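Local coordinates for protein fructose 1-phosphate kinase (Staphylococcus aureus, PDB 2JG5) that is a pfkB-family sugar kinase that probably uses ATP to phosphorylate fructose 1-phosphate to fructose 1,6-bisphosphate, at residues Q118-T123 with Q149-T154. Residues are numbered along the deposited sequence; the frame is centred on the assembly and turned at random.
Sequences QQIKNT and QITAQT
Two helices that flank the parallel sheet of this pfkB-family kinase meet at their C-terminal ends, where Thr123, in the turn that follows helix 110-120, faces Thr154, the last residue of helix 143-154. Their hydroxyls form a short chain of hydrogen bonds: Thr154 OG1 donates to Thr123 OG1 at 2.7 Å, and Thr123 OG1 in turn donates to Ile120 O at 2.6 Å. That second bond lies in the carbonyl plane, with a C=O...donor angle of 157°. Ile120 O also accepts from Thr123 N, closing a type I beta turn from Ile120 to Thr123, so one carbonyl is gripped twice by the same threonine. With chi1 at 55°, Thr123 OG1 sits between its backbone N and carbonyl carbon and can reach back to that oxygen while still accepting from the other helix. Thr154 OG1 receives a weak bond from Ala156 N.

Ile150 packs beside this polar link, one turn back along its helix from Thr154. Its branches share the work: CG2 comes to 3.5 Å from both Ile120 O and Lys121 N and rests against Ile120 CG2 at 3.7 Å, the two isoleucines crossing at about a right angle. CD1 meets the aliphatic part of Lys121, 3.9 Å from its CE, so the extended lysine chain covers the outer edge of the apolar patch. Deeper in, Ile120 CG2 also touches Thr151 CG2 at 3.7 Å. The hydroxyl of Thr151 bonds instead to Ala148 O in its own helix. Ile120 reaches on to Leu56 of strand 54-56, linking the helix pair to the sheet. Strand 128-132 separates the two helices in sequence, and their C-terminal ends pack together as neighbouring helices of the alpha/beta fold of the ribokinase clan.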
ATOM      1  N   GLN A 118      29.350   3.891  -4.501  1.00 28.41           N
ATOM      2  CA  GLN A 118      30.287   2.875  -4.979  1.00 28.71           C
ATOM      3  C   GLN A 118      29.908   2.418  -6.385  1.00 28.40           C
ATOM      4  O   GLN A 118      30.784   2.078  -7.181  1.00 28.30           O
ATOM      5  CB  GLN A 118      30.380   1.678  -4.017  1.00 28.90           C
ATOM      6  CG  GLN A 118      31.352   0.554  -4.457  1.00 30.46           C
ATOM      7  CD  GLN A 118      32.823   0.943  -4.354  1.00 32.68           C
ATOM      8  OE1 GLN A 118      33.191   1.822  -3.577  1.00 34.38           O
ATOM      9  NE2 GLN A 118      33.671   0.277  -5.134  1.00 33.00           N
ATOM     10  N   GLN A 119      28.609   2.428  -6.683  1.00 28.18           N
ATOM     11  CA  GLN A 119      28.120   2.100  -8.018  1.00 28.32           C
ATOM     12  C   GLN A 119      28.466   3.187  -9.020  1.00 28.38           C
ATOM     13  O   GLN A 119      28.789   2.892 -10.170  1.00 28.50           O
ATOM     14  CB  GLN A 119      26.612   1.890  -8.013  1.00 28.42           C
ATOM     15  CG  GLN A 119      26.170   0.673  -7.250  1.00 28.36           C
ATOM     16  CD  GLN A 119      24.682   0.479  -7.319  1.00 29.37           C
ATOM     17  OE1 GLN A 119      23.918   1.447  -7.317  1.00 28.66           O
ATOM     18  NE2 GLN A 119      24.253  -0.781  -7.384  1.00 28.25           N
ATOM     19  N   ILE A 120      28.379   4.445  -8.590  1.00 28.59           N
ATOM     20  CA  ILE A 120      28.713   5.569  -9.461  1.00 28.56           C
ATOM     21  C   ILE A 120      30.218   5.585  -9.722  1.00 28.88           C
ATOM     22  O   ILE A 120      30.657   5.995 -10.797  1.00 28.04           O
ATOM     23  CB  ILE A 120      28.254   6.922  -8.874  1.00 28.52           C
ATOM     24  CG1 ILE A 120      26.799   6.848  -8.370  1.00 29.35           C
ATOM     25  CG2 ILE A 120      28.475   8.070  -9.885  1.00 27.53           C
ATOM     26  CD1 ILE A 120      25.726   6.520  -9.424  1.00 28.66           C
ATOM     27  N   LYS A 121      30.993   5.135  -8.732  1.00 29.55           N
ATOM     28  CA  LYS A 121      32.436   4.962  -8.880  1.00 30.93           C
ATOM     29  C   LYS A 121      32.840   3.976  -9.982  1.00 31.17           C
ATOM     30  O   LYS A 121      33.970   4.040 -10.486  1.00 31.68           O
ATOM     31  CB  LYS A 121      33.082   4.563  -7.546  1.00 30.78           C
ATOM     32  CG  LYS A 121      33.338   5.752  -6.623  1.00 31.65           C
ATOM     33  CD  LYS A 121      33.652   5.343  -5.185  1.00 32.15           C
ATOM     34  CE  LYS A 121      33.657   6.582  -4.281  1.00 34.02           C
ATOM     35  NZ  LYS A 121      33.727   6.249  -2.824  1.00 35.92           N
ATOM     36  N   ASN A 122      31.934   3.077 -10.359  1.00 31.34           N
ATOM     37  CA  ASN A 122      32.254   2.058 -11.361  1.00 31.69           C
ATOM     38  C   ASN A 122      31.837   2.420 -12.777  1.00 31.67           C
ATOM     39  O   ASN A 122      31.939   1.588 -13.684  1.00 31.47           O
ATOM     40  CB  ASN A 122      31.695   0.697 -10.953  1.00 31.98           C
ATOM     41  CG  ASN A 122      32.399   0.122  -9.730  1.00 32.61           C
ATOM     42  OD1 ASN A 122      33.629   0.051  -9.683  1.00 34.05           O
ATOM     43  ND2 ASN A 122      31.619  -0.295  -8.736  1.00 32.70           N
ATOM     44  N   THR A 123      31.403   3.667 -12.960  1.00 31.43           N
ATOM     45  CA  THR A 123      31.064   4.200 -14.278  1.00 31.55           C
ATOM     46  C   THR A 123      32.299   4.559 -15.119  1.00 32.19           C
ATOM     47  O   THR A 123      33.417   4.692 -14.603  1.00 31.87           O
ATOM     48  CB  THR A 123      30.112   5.440 -14.206  1.00 31.70           C
ATOM     49  OG1 THR A 123      30.687   6.454 -13.373  1.00 31.46           O
ATOM     50  CG2 THR A 123      28.751   5.052 -13.676  1.00 30.24           C
ATOM     51  N   GLN A 149      30.497  14.654  -8.173  1.00 29.91           N
ATOM     52  CA  GLN A 149      31.927  14.675  -7.962  1.00 30.16           C
ATOM     53  C   GLN A 149      32.642  13.400  -8.403  1.00 29.98           C
ATOM     54  O   GLN A 149      33.815  13.435  -8.794  1.00 30.45           O
ATOM     55  CB  GLN A 149      32.167  14.889  -6.493  1.00 30.24           C
ATOM     56  CG  GLN A 149      33.503  15.397  -6.181  1.00 32.05           C
ATOM     57  CD  GLN A 149      33.680  15.457  -4.719  1.00 34.96           C
ATOM     58  OE1 GLN A 149      33.082  14.654  -3.986  1.00 35.73           O
ATOM     59  NE2 GLN A 149      34.496  16.410  -4.254  1.00 36.40           N
ATOM     60  N   ILE A 150      31.938  12.281  -8.293  1.00 29.80           N
ATOM     61  CA  ILE A 150      32.433  10.989  -8.734  1.00 29.57           C
ATOM     62  C   ILE A 150      32.430  10.893 -10.265  1.00 29.91           C
ATOM     63  O   ILE A 150      33.390  10.395 -10.866  1.00 30.40           O
ATOM     64  CB  ILE A 150      31.600   9.832  -8.129  1.00 29.63           C
ATOM     65  CG1 ILE A 150      31.807   9.762  -6.607  1.00 29.45           C
ATOM     66  CG2 ILE A 150      31.971   8.500  -8.786  1.00 29.28           C
ATOM     67  CD1 ILE A 150      30.891   8.764  -5.901  1.00 28.77           C
ATOM     68  N   THR A 151      31.355  11.382 -10.884  1.00 29.91           N
ATOM     69  CA  THR A 151      31.208  11.335 -12.333  1.00 29.90           C
ATOM     70  C   THR A 151      32.236  12.225 -12.996  1.00 30.06           C
ATOM     71  O   THR A 151      32.697  11.918 -14.092  1.00 29.91           O
ATOM     72  CB  THR A 151      29.808  11.773 -12.816  1.00 29.67           C
ATOM     73  OG1 THR A 151      29.595  13.151 -12.482  1.00 29.15           O
ATOM     74  CG2 THR A 151      28.734  10.903 -12.212  1.00 28.69           C
ATOM     75  N   ALA A 152      32.581  13.320 -12.319  1.00 30.37           N
ATOM     76  CA  ALA A 152      33.649  14.199 -12.762  1.00 30.84           C
ATOM     77  C   ALA A 152      34.985  13.458 -12.834  1.00 30.99           C
ATOM     78  O   ALA A 152      35.812  13.770 -13.681  1.00 31.14           O
ATOM     79  CB  ALA A 152      33.758  15.407 -11.843  1.00 31.07           C
ATOM     80  N   GLN A 153      35.182  12.487 -11.942  1.00 31.31           N
ATOM     81  CA  GLN A 153      36.387  11.656 -11.930  1.00 31.54           C
ATOM     82  C   GLN A 153      36.278  10.479 -12.883  1.00 31.65           C
ATOM     83  O   GLN A 153      37.269  10.102 -13.503  1.00 31.76           O
ATOM     84  CB  GLN A 153      36.657  11.089 -10.539  1.00 31.64           C
ATOM     85  CG  GLN A 153      37.323  12.009  -9.554  1.00 32.37           C
ATOM     86  CD  GLN A 153      37.623  11.290  -8.251  1.00 34.28           C
ATOM     87  OE1 GLN A 153      36.785  10.537  -7.738  1.00 36.24           O
ATOM     88  NE2 GLN A 153      38.823  11.505  -7.713  1.00 34.17           N
ATOM     89  N   THR A 154      35.098   9.865 -12.975  1.00 31.77           N
ATOM     90  CA  THR A 154      34.943   8.700 -13.855  1.00 31.83           C
ATOM     91  C   THR A 154      34.865   9.116 -15.313  1.00 31.93           C
ATOM     92  O   THR A 154      35.306   8.375 -16.193  1.00 32.42           O
ATOM     93  CB  THR A 154      33.747   7.787 -13.496  1.00 31.52           C
ATOM     94  OG1 THR A 154      32.509   8.477 -13.708  1.00 32.47           O
ATOM     95  CG2 THR A 154      33.838   7.301 -12.048  1.00 31.21           C
TER